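Local coordinates for ulvan Lyase-PL25 (Pseudoalteromonas sp. PLSV, PDB 5UAM), which is a polysaccharide lyase that takes part in breaking down ulvan, the sulfated main polysaccharide of green seaweed cell walls, at residues Lys127-His135 with His181-Val189; Gly228-Asp238 with Thr304-Gly315. All blocks are in the same frame, centred on the assembly; numbering follows the deposited sequence.

Contact 1: Lys127-His135 with His181-Val189. With ZN (zinc ion), chain D; EDO (1,2-ethanediol), chain J; PO4 (phosphate ion), chain E.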
loop_
_atom_site.group_PDB
_atom_site.type_symbol
_atom_site.label_atom_id
_atom_site.label_comp_id
_atom_site.label_asym_id
_atom_site.label_seq_id
_atom_site.Cartn_x
_atom_site.Cartn_y
_atom_site.Cartn_z
ATOM N N LYS A 127 16.272 21.253 3.133
ATOM C CA LYS A 127 15.949 20.942 4.516
ATOM C C LYS A 127 14.478 20.545 4.567
ATOM O O LYS A 127 13.600 21.322 4.175
ATOM C CB LYS A 127 16.238 22.161 5.392
ATOM C CG LYS A 127 15.613 22.121 6.769
ATOM C CD LYS A 127 16.138 21.001 7.610
ATOM C CE LYS A 127 15.705 21.232 9.064
ATOM N NZ LYS A 127 15.825 20.010 9.879
ATOM N N ASN A 128 14.211 19.322 5.007
ATOM C CA ASN A 128 12.843 18.823 5.124
ATOM C C ASN A 128 12.192 19.457 6.353
ATOM O O ASN A 128 12.648 19.227 7.478
ATOM C CB ASN A 128 12.904 17.319 5.294
ATOM C CG ASN A 128 11.547 16.679 5.446
ATOM O OD1 ASN A 128 10.520 17.348 5.424
ATOM N ND2 ASN A 128 11.539 15.355 5.572
ATOM N N PRO A 129 11.155 20.286 6.189
ATOM C CA PRO A 129 10.599 20.998 7.349
ATOM C C PRO A 129 9.629 20.175 8.173
ATOM O O PRO A 129 9.246 20.627 9.264
ATOM C CB PRO A 129 9.874 22.180 6.709
ATOM C CG PRO A 129 9.427 21.660 5.403
ATOM C CD PRO A 129 10.486 20.664 4.934
ATOM N N LEU A 130 9.261 18.982 7.716
ATOM C CA LEU A 130 8.267 18.167 8.390
ATOM C C LEU A 130 8.781 16.784 8.734
ATOM O O LEU A 130 7.993 15.931 9.168
ATOM C CB LEU A 130 6.989 18.081 7.563
ATOM C CG LEU A 130 6.226 19.392 7.403
ATOM C CD1 LEU A 130 5.073 19.180 6.455
ATOM C CD2 LEU A 130 5.709 19.903 8.736
ATOM N N GLY A 131 10.081 16.562 8.621
ATOM C CA GLY A 131 10.605 15.260 8.964
ATOM C C GLY A 131 12.092 15.187 8.731
ATOM O O GLY A 131 12.760 16.193 8.477
ATOM N N ASN A 132 12.599 13.961 8.847
ATOM C CA ASN A 132 13.981 13.643 8.509
ATOM C C ASN A 132 14.021 13.030 7.109
ATOM O O ASN A 132 13.012 12.943 6.406
ATOM C CB ASN A 132 14.621 12.772 9.604
ATOM C CG ASN A 132 14.000 11.377 9.721
ATOM O OD1 ASN A 132 12.880 11.141 9.314
ATOM N ND2 ASN A 132 14.763 10.447 10.287
ATOM N N THR A 133 15.218 12.641 6.675
ATOM C CA THR A 133 15.428 12.157 5.316
ATOM C C THR A 133 16.154 10.819 5.346
ATOM O O THR A 133 16.599 10.340 6.395
ATOM C CB THR A 133 16.238 13.167 4.492
ATOM O OG1 THR A 133 17.562 13.281 5.019
ATOM C CG2 THR A 133 15.577 14.537 4.514
ATOM N N HIS A 134 16.278 10.220 4.165
ATOM C CA HIS A 134 17.023 8.975 4.009
ATOM C C HIS A 134 17.674 8.995 2.634
ATOM O O HIS A 134 18.760 9.572 2.489
ATOM C CB HIS A 134 16.105 7.780 4.252
ATOM C CG HIS A 134 16.794 6.457 4.186
ATOM N ND1 HIS A 134 17.894 6.139 4.953
ATOM C CD2 HIS A 134 16.538 5.368 3.423
ATOM C CE1 HIS A 134 18.277 4.905 4.672
ATOM N NE2 HIS A 134 17.464 4.412 3.757
ATOM N N HIS A 135 17.034 8.442 1.605
ATOM C CA HIS A 135 17.529 8.647 0.244
ATOM C C HIS A 135 16.393 8.483 -0.746
ATOM O O HIS A 135 15.368 7.878 -0.447
ATOM C CB HIS A 135 18.707 7.743 -0.126
ATOM C CG HIS A 135 18.486 6.296 0.153
ATOM N ND1 HIS A 135 19.417 5.531 0.825
ATOM C CD2 HIS A 135 17.463 5.464 -0.157
ATOM C CE1 HIS A 135 18.979 4.287 0.912
ATOM N NE2 HIS A 135 17.796 4.217 0.324
ATOM N N HIS A 181 6.116 12.360 5.013
ATOM C CA HIS A 181 6.910 13.493 4.523
ATOM C C HIS A 181 8.366 13.398 4.996
ATOM O O HIS A 181 8.897 14.255 5.708
ATOM C CB HIS A 181 6.250 14.803 4.949
ATOM C CG HIS A 181 6.710 16.033 4.222
ATOM N ND1 HIS A 181 7.980 16.553 4.352
ATOM C CD2 HIS A 181 6.024 16.927 3.465
ATOM C CE1 HIS A 181 8.069 17.683 3.669
ATOM N NE2 HIS A 181 6.900 17.921 3.103
ATOM N N GLY A 182 9.004 12.284 4.601
ATOM C CA GLY A 182 10.379 12.019 4.962
ATOM C C GLY A 182 10.582 10.583 5.386
ATOM O O GLY A 182 9.842 9.703 4.932
ATOM N N ALA A 183 11.574 10.363 6.246
ATOM C CA ALA A 183 11.834 9.047 6.821
ATOM C C ALA A 183 11.056 8.882 8.131
ATOM O O ALA A 183 9.992 9.481 8.282
ATOM C CB ALA A 183 13.342 8.852 6.963
ATOM N N HIS A 184 11.521 8.050 9.074
ATOM C CA HIS A 184 10.668 7.696 10.219
ATOM C C HIS A 184 10.161 8.894 10.987
ATOM O O HIS A 184 9.013 8.900 11.462
ATOM C CB HIS A 184 11.428 6.854 11.216
ATOM C CG HIS A 184 11.601 5.456 10.777
ATOM N ND1 HIS A 184 11.864 4.433 11.660
ATOM C CD2 HIS A 184 11.558 4.904 9.547
ATOM C CE1 HIS A 184 11.979 3.304 10.979
ATOM N NE2 HIS A 184 11.790 3.563 9.699
ATOM N N ARG A 185 11.024 9.874 11.222
ATOM C CA ARG A 185 10.720 10.915 12.183
ATOM C C ARG A 185 10.122 12.086 11.412
ATOM O O ARG A 185 10.686 13.177 11.309
ATOM C CB ARG A 185 11.957 11.255 13.004
ATOM C CG ARG A 185 12.367 10.051 13.848
ATOM C CD ARG A 185 13.548 10.313 14.761
ATOM N NE ARG A 185 13.652 9.254 15.754
ATOM C CZ ARG A 185 14.455 9.293 16.808
ATOM N NH1 ARG A 185 15.241 10.347 17.018
ATOM N NH2 ARG A 185 14.460 8.279 17.657
ATOM N N SER A 186 8.928 11.816 10.877
ATOM C CA SER A 186 8.283 12.712 9.938
ATOM C C SER A 186 6.779 12.661 10.123
ATOM O O SER A 186 6.212 11.627 10.491
ATOM C CB SER A 186 8.566 12.297 8.487
ATOM O OG SER A 186 9.958 12.212 8.227
ATOM N N ASP A 187 6.135 13.779 9.825
ATOM C CA ASP A 187 4.681 13.776 9.773
ATOM C C ASP A 187 4.199 13.005 8.550
ATOM O O ASP A 187 4.897 12.882 7.542
ATOM C CB ASP A 187 4.141 15.195 9.637
ATOM C CG ASP A 187 4.321 16.063 10.890
ATOM O OD1 ASP A 187 4.949 15.667 11.906
ATOM O OD2 ASP A 187 3.815 17.208 10.828
ATOM N N TRP A 188 2.977 12.485 8.637
ATOM C CA TRP A 188 2.239 12.035 7.460
ATOM C C TRP A 188 1.372 13.179 6.977
ATOM O O TRP A 188 0.806 13.923 7.789
ATOM C CB TRP A 188 1.386 10.801 7.744
ATOM C CG TRP A 188 2.214 9.560 7.802
ATOM C CD1 TRP A 188 3.136 9.251 8.752
ATOM C CD2 TRP A 188 2.242 8.500 6.853
ATOM N NE1 TRP A 188 3.727 8.050 8.467
ATOM C CE2 TRP A 188 3.185 7.560 7.317
ATOM C CE3 TRP A 188 1.552 8.245 5.669
ATOM C CZ2 TRP A 188 3.454 6.372 6.629
ATOM C CZ3 TRP A 188 1.840 7.025 4.974
ATOM C CH2 TRP A 188 2.768 6.137 5.475
ATOM N N VAL A 189 1.285 13.313 5.661
ATOM C CA VAL A 189 0.678 14.471 5.032
ATOM C C VAL A 189 -0.145 14.027 3.832
ATOM O O VAL A 189 -0.024 12.908 3.333
ATOM C CB VAL A 189 1.739 15.474 4.541
ATOM C CG1 VAL A 189 2.676 15.897 5.667
ATOM C CG2 VAL A 189 2.529 14.869 3.385
HETATM ZN ZN ZN D . 12.003 4.410 13.719
HETATM C C1 EDO J . 6.672 18.890 12.265
HETATM O O1 EDO J . 6.124 17.984 13.236
HETATM C C2 EDO J . 7.635 19.853 12.949
HETATM O O2 EDO J . 8.679 19.102 13.581
HETATM P P PO4 E . 10.859 2.473 6.570
HETATM O O1 PO4 E . 11.921 2.138 7.598
HETATM O O2 PO4 E . 9.623 2.922 7.234
HETATM O O3 PO4 E . 10.612 1.185 5.822
HETATM O O4 PO4 E . 11.406 3.585 5.680
HETATM O O HOH W 1 14.394 7.429 9.688
#

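Contact 2: Gly228-Asp238 with Thr304-Gly315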
loop_
_atom_site.group_PDB
_atom_site.type_symbol
_atom_site.label_atom_id
_atom_site.label_comp_id
_atom_site.label_asym_id
_atom_site.label_seq_id
_atom_site.Cartn_x
_atom_site.Cartn_y
_atom_site.Cartn_z
ATOM N N GLY A 228 -13.594 6.212 1.122
ATOM C CA GLY A 228 -14.741 5.861 1.908
ATOM C C GLY A 228 -15.987 5.942 1.063
ATOM O O GLY A 228 -15.983 5.586 -0.119
ATOM N N GLN A 229 -17.057 6.445 1.650
ATOM C CA GLN A 229 -18.262 6.688 0.888
ATOM C C GLN A 229 -18.457 8.190 0.744
ATOM O O GLN A 229 -17.934 8.975 1.540
ATOM C CB GLN A 229 -19.454 5.949 1.523
ATOM C CG GLN A 229 -19.265 4.416 1.329
ATOM C CD GLN A 229 -20.091 3.523 2.246
ATOM O OE1 GLN A 229 -20.977 3.992 2.943
ATOM N NE2 GLN A 229 -19.803 2.207 2.227
ATOM N N GLY A 230 -19.123 8.572 -0.340
ATOM C CA GLY A 230 -19.398 9.983 -0.573
ATOM C C GLY A 230 -18.115 10.729 -0.866
ATOM O O GLY A 230 -17.310 10.329 -1.715
ATOM N N ASP A 231 -17.905 11.826 -0.146
ATOM C CA ASP A 231 -16.687 12.607 -0.304
ATOM C C ASP A 231 -15.681 12.333 0.801
ATOM O O ASP A 231 -14.797 13.154 1.041
ATOM C CB ASP A 231 -17.017 14.093 -0.404
ATOM C CG ASP A 231 -17.805 14.418 -1.659
ATOM O OD1 ASP A 231 -17.481 13.867 -2.749
ATOM O OD2 ASP A 231 -18.755 15.200 -1.540
ATOM N N ASN A 232 -15.748 11.163 1.429
ATOM C CA ASN A 232 -14.839 10.832 2.512
ATOM C C ASN A 232 -13.696 9.935 2.051
ATOM O O ASN A 232 -13.845 9.098 1.155
ATOM C CB ASN A 232 -15.583 10.112 3.629
ATOM C CG ASN A 232 -16.646 10.976 4.238
ATOM O OD1 ASN A 232 -16.397 12.141 4.522
ATOM N ND2 ASN A 232 -17.848 10.431 4.397
ATOM N N ILE A 233 -12.549 10.147 2.686
ATOM C CA ILE A 233 -11.385 9.276 2.631
ATOM C C ILE A 233 -11.215 8.680 4.018
ATOM O O ILE A 233 -11.425 9.365 5.023
ATOM C CB ILE A 233 -10.146 10.091 2.204
ATOM C CG1 ILE A 233 -10.258 10.434 0.710
ATOM C CG2 ILE A 233 -8.826 9.375 2.552
ATOM C CD1 ILE A 233 -9.206 11.428 0.226
ATOM N N ILE A 234 -10.870 7.402 4.090
ATOM C CA ILE A 234 -10.707 6.711 5.363
ATOM C C ILE A 234 -9.247 6.307 5.513
ATOM O O ILE A 234 -8.553 6.058 4.522
ATOM C CB ILE A 234 -11.657 5.501 5.501
ATOM C CG1 ILE A 234 -11.436 4.466 4.411
ATOM C CG2 ILE A 234 -13.111 5.992 5.551
ATOM C CD1 ILE A 234 -12.206 3.173 4.652
ATOM N N VAL A 235 -8.762 6.314 6.749
ATOM C CA VAL A 235 -7.346 6.095 7.022
ATOM C C VAL A 235 -7.206 5.165 8.227
ATOM O O VAL A 235 -7.701 5.487 9.314
ATOM C CB VAL A 235 -6.601 7.413 7.281
ATOM C CG1 VAL A 235 -5.100 7.156 7.439
ATOM C CG2 VAL A 235 -6.882 8.416 6.150
ATOM N N SER A 236 -6.493 4.043 8.050
ATOM C CA SER A 236 -6.107 3.191 9.158
ATOM C C SER A 236 -4.607 3.319 9.351
ATOM O O SER A 236 -3.858 3.560 8.403
ATOM C CB SER A 236 -6.505 1.736 8.948
ATOM O OG SER A 236 -5.929 1.236 7.759
ATOM N N TYR A 237 -4.161 3.185 10.586
ATOM C CA TYR A 237 -2.749 3.429 10.835
ATOM C C TYR A 237 -2.300 2.691 12.083
ATOM O O TYR A 237 -3.094 2.427 12.976
ATOM C CB TYR A 237 -2.438 4.924 10.952
ATOM C CG TYR A 237 -3.314 5.789 11.846
ATOM C CD1 TYR A 237 -4.578 6.212 11.429
ATOM C CD2 TYR A 237 -2.831 6.274 13.052
ATOM C CE1 TYR A 237 -5.330 7.056 12.199
ATOM C CE2 TYR A 237 -3.581 7.120 13.827
ATOM C CZ TYR A 237 -4.832 7.521 13.397
ATOM O OH TYR A 237 -5.568 8.398 14.175
ATOM N N ASP A 238 -1.018 2.330 12.113
ATOM C CA ASP A 238 -0.398 1.829 13.337
ATOM C C ASP A 238 0.703 2.779 13.792
ATOM O O ASP A 238 1.136 3.676 13.061
ATOM C CB ASP A 238 0.065 0.348 13.254
ATOM C CG ASP A 238 1.195 0.079 12.247
ATOM O OD1 ASP A 238 1.358 0.793 11.251
ATOM O OD2 ASP A 238 1.920 -0.933 12.453
ATOM N N THR A 304 3.158 -4.886 15.021
ATOM C CA THR A 304 2.243 -4.759 13.893
ATOM C C THR A 304 2.944 -4.379 12.597
ATOM O O THR A 304 4.081 -3.893 12.568
ATOM C CB THR A 304 1.151 -3.723 14.191
ATOM O OG1 THR A 304 1.770 -2.522 14.656
ATOM C CG2 THR A 304 0.203 -4.266 15.250
ATOM N N PHE A 305 2.230 -4.632 11.513
ATOM C CA PHE A 305 2.579 -4.153 10.187
ATOM C C PHE A 305 1.246 -3.846 9.541
ATOM O O PHE A 305 0.367 -4.711 9.484
ATOM C CB PHE A 305 3.344 -5.224 9.393
ATOM C CG PHE A 305 3.809 -4.772 8.029
ATOM C CD1 PHE A 305 4.958 -4.019 7.893
ATOM C CD2 PHE A 305 3.100 -5.127 6.891
ATOM C CE1 PHE A 305 5.383 -3.612 6.630
ATOM C CE2 PHE A 305 3.531 -4.727 5.650
ATOM C CZ PHE A 305 4.659 -3.981 5.532
ATOM N N ASN A 306 1.059 -2.604 9.144
ATOM C CA ASN A 306 -0.263 -2.147 8.768
ATOM C C ASN A 306 -0.780 -2.856 7.516
ATOM O O ASN A 306 -0.021 -3.369 6.674
ATOM C CB ASN A 306 -0.250 -0.634 8.571
ATOM C CG ASN A 306 -1.604 -0.028 8.671
ATOM O OD1 ASN A 306 -2.457 -0.503 9.398
ATOM N ND2 ASN A 306 -1.808 1.055 7.932
ATOM N N GLY A 307 -2.103 -2.880 7.404
ATOM C CA GLY A 307 -2.802 -3.462 6.280
ATOM C C GLY A 307 -3.609 -2.410 5.563
ATOM O O GLY A 307 -3.020 -1.494 5.005
ATOM N N SER A 308 -4.934 -2.523 5.561
ATOM C CA SER A 308 -5.792 -1.653 4.770
ATOM C C SER A 308 -7.137 -1.555 5.472
ATOM O O SER A 308 -7.397 -2.236 6.464
ATOM C CB SER A 308 -5.981 -2.217 3.367
ATOM O OG SER A 308 -6.524 -3.535 3.493
ATOM N N THR A 309 -8.000 -0.692 4.946
ATOM C CA THR A 309 -9.320 -0.486 5.534
ATOM C C THR A 309 -10.346 -0.240 4.436
ATOM O O THR A 309 -10.053 0.390 3.423
ATOM C CB THR A 309 -9.285 0.663 6.574
ATOM O OG1 THR A 309 -10.581 0.859 7.147
ATOM C CG2 THR A 309 -8.839 1.966 5.961
ATOM N N HIS A 310 -11.563 -0.738 4.671
ATOM C CA HIS A 310 -12.677 -0.597 3.744
ATOM C C HIS A 310 -13.970 -0.541 4.538
ATOM O O HIS A 310 -14.086 -1.152 5.612
ATOM C CB HIS A 310 -12.777 -1.808 2.789
ATOM C CG HIS A 310 -11.534 -2.063 2.008
ATOM N ND1 HIS A 310 -11.158 -1.270 0.950
ATOM C CD2 HIS A 310 -10.587 -3.020 2.134
ATOM C CE1 HIS A 310 -10.014 -1.729 0.459
ATOM N NE2 HIS A 310 -9.657 -2.792 1.153
ATOM N N LEU A 311 -14.950 0.190 4.003
ATOM C CA LEU A 311 -16.254 0.279 4.647
ATOM C C LEU A 311 -17.202 -0.793 4.137
ATOM O O LEU A 311 -17.216 -1.110 2.945
ATOM C CB LEU A 311 -16.905 1.627 4.365
ATOM C CG LEU A 311 -16.118 2.857 4.797
ATOM C CD1 LEU A 311 -16.926 4.114 4.558
ATOM C CD2 LEU A 311 -15.707 2.781 6.260
ATOM N N ASP A 312 -18.028 -1.320 5.046
ATOM C CA ASP A 312 -19.088 -2.235 4.651
ATOM C C ASP A 312 -20.294 -1.444 4.134
ATOM O O ASP A 312 -20.288 -0.211 4.065
ATOM C CB ASP A 312 -19.421 -3.232 5.773
ATOM C CG ASP A 312 -20.038 -2.604 7.010
ATOM O OD1 ASP A 312 -20.716 -1.564 6.921
ATOM O OD2 ASP A 312 -19.872 -3.191 8.099
ATOM N N ALA A 313 -21.330 -2.183 3.732
ATOM C CA ALA A 313 -22.505 -1.596 3.102
ATOM C C ALA A 313 -23.286 -0.704 4.052
ATOM O O ALA A 313 -24.096 0.118 3.599
ATOM C CB ALA A 313 -23.415 -2.713 2.596
ATOM N N GLN A 314 -23.061 -0.835 5.351
ATOM C CA GLN A 314 -23.666 0.055 6.321
ATOM C C GLN A 314 -22.783 1.248 6.650
ATOM O O GLN A 314 -23.145 2.055 7.513
ATOM C CB GLN A 314 -23.996 -0.708 7.599
ATOM C CG GLN A 314 -25.062 -1.765 7.416
ATOM C CD GLN A 314 -25.522 -2.354 8.724
ATOM O OE1 GLN A 314 -25.387 -1.738 9.780
ATOM N NE2 GLN A 314 -26.096 -3.536 8.660
ATOM N N GLY A 315 -21.659 1.398 5.963
ATOM C CA GLY A 315 -20.758 2.497 6.227
ATOM C C GLY A 315 -19.791 2.269 7.360
ATOM O O GLY A 315 -19.070 3.201 7.731
HETATM O O HOH W 2 -4.942 -1.145 8.598
#

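Contact 1: Lys127-His135 with His181-Val189
G131 and S186 bring the two backbones together, their CA atoms only 3.6 Å apart, where two irregular stretches meet without forming a ladder. The bonds sit to either side of this point: D187 N donates to L130 O at 2.9 Å, and A183 N reaches N132 O at 3.0 Å. Glycine suits position 131, since a CB would collide with S186 OG and H181 O; at G182 a CB would also jam against the preceding carbonyl.

N128 ties both segments with one amide. Its OD1 accepts from L130 N, making an Asx turn, while ND2 donates to H181 O (2.9 Å, 169°), which lies in the amide plane, and also to N132 O. That carbonyl is gripped from opposite faces by N128 ND2 and A183 N. The H181 ring takes L130 CB over one face in a CH-pi contact, 4.0 Å from its centroid, and N128 OD1 meets ND1 at its edge in a weak bond.

The propeller loop leading from strand 175-180 into strand 188-193 carries H184, whose ND1 binds zinc at 2.1 Å; H240, C242 and H254 complete the site. The other ring nitrogen, NE2, donates in plane to a phosphate, probably from the crystallisation liquor, held also by H99, H119, Y222 and R180. H119, R180, H184 and Y222 are probable substrate-binding residues and H99 the probable proton donor, so the ion may mark the substrate pocket.

N132 braces the turn beside H184: with chi1 at 66°, its CG lies between backbone N and carbonyl carbon, bringing OD1 to R185 N (2.9 Å), while a water links ND2 to H184 N. S186 OG donates to A183 O at 2.7 Å across the same turn. R185 extends to a salt bridge with D244, and D187 bonds H209 and S205.

Contact 2: Gly228-Asp238 with Thr304-Gly315
Over one face of the Q229 amide lies L311, with CD1 4.0 Å above CD and CB above NE2, while D312 O sits near the amide plane and accepts from NE2 at 3.1 Å. G315 N closes a type I turn on the same carbonyl from its opposite face, and the extended glutamine chain reaches that turn through NE2. At the other end, the D238 and N306 side chains run alongside in opposite senses, carboxylate and amide planes 22° apart, with D238 OD1 lying 3.4 Å from N306 CB. T304 OG1 donates to the anti lone pair of D238 OD2 at 2.7 Å, and R258 forms a salt bridge to that same oxygen. An alanine in place of D238 would probably leave the R258 charge without its mate and the T304 hydroxyl without its acceptor.

N306 ND2 reaches S236 O from above the carbonyl plane, and a water within 2.7 Å of N306 OD1 and of S236 OG probably bridges them. T309 turns its methyl CG2 toward S236 OG, while its own OG1 bonds H318 O. The apolar packing is I234 CD1 against L311 CD2 at 3.9 Å.

Strands 232-238 and 304-311 run nearly antiparallel (151°), axes 6.5 Å apart at closest approach, yet are joined by side chains rather than a backbone ladder, as where neighbouring blades face each other in a beta propeller.

Overall arrangement
Contact 1 closes along the chain before contact 2 opens, so the two lie in series, their centres 24 Å apart and their nearest atoms about 7 Å apart without touching. Both reach the same large antiparallel sheet: contact 1 through strand 188-193, contact 2 through strand 232-243, with strands 204-211 and 217-227 between them. Contact 1 joins the loop between strands 112-116 and 139-143 to this sheet, whereas contact 2 joins the sheet to strand 303-311 of the next one. Y222 on strand 217-227 touches both H184 and D238. The two contacts thus attach neighbouring parts of the propeller to the sheet that carries this probable substrate-binding tyrosine, and probably help to fix its place.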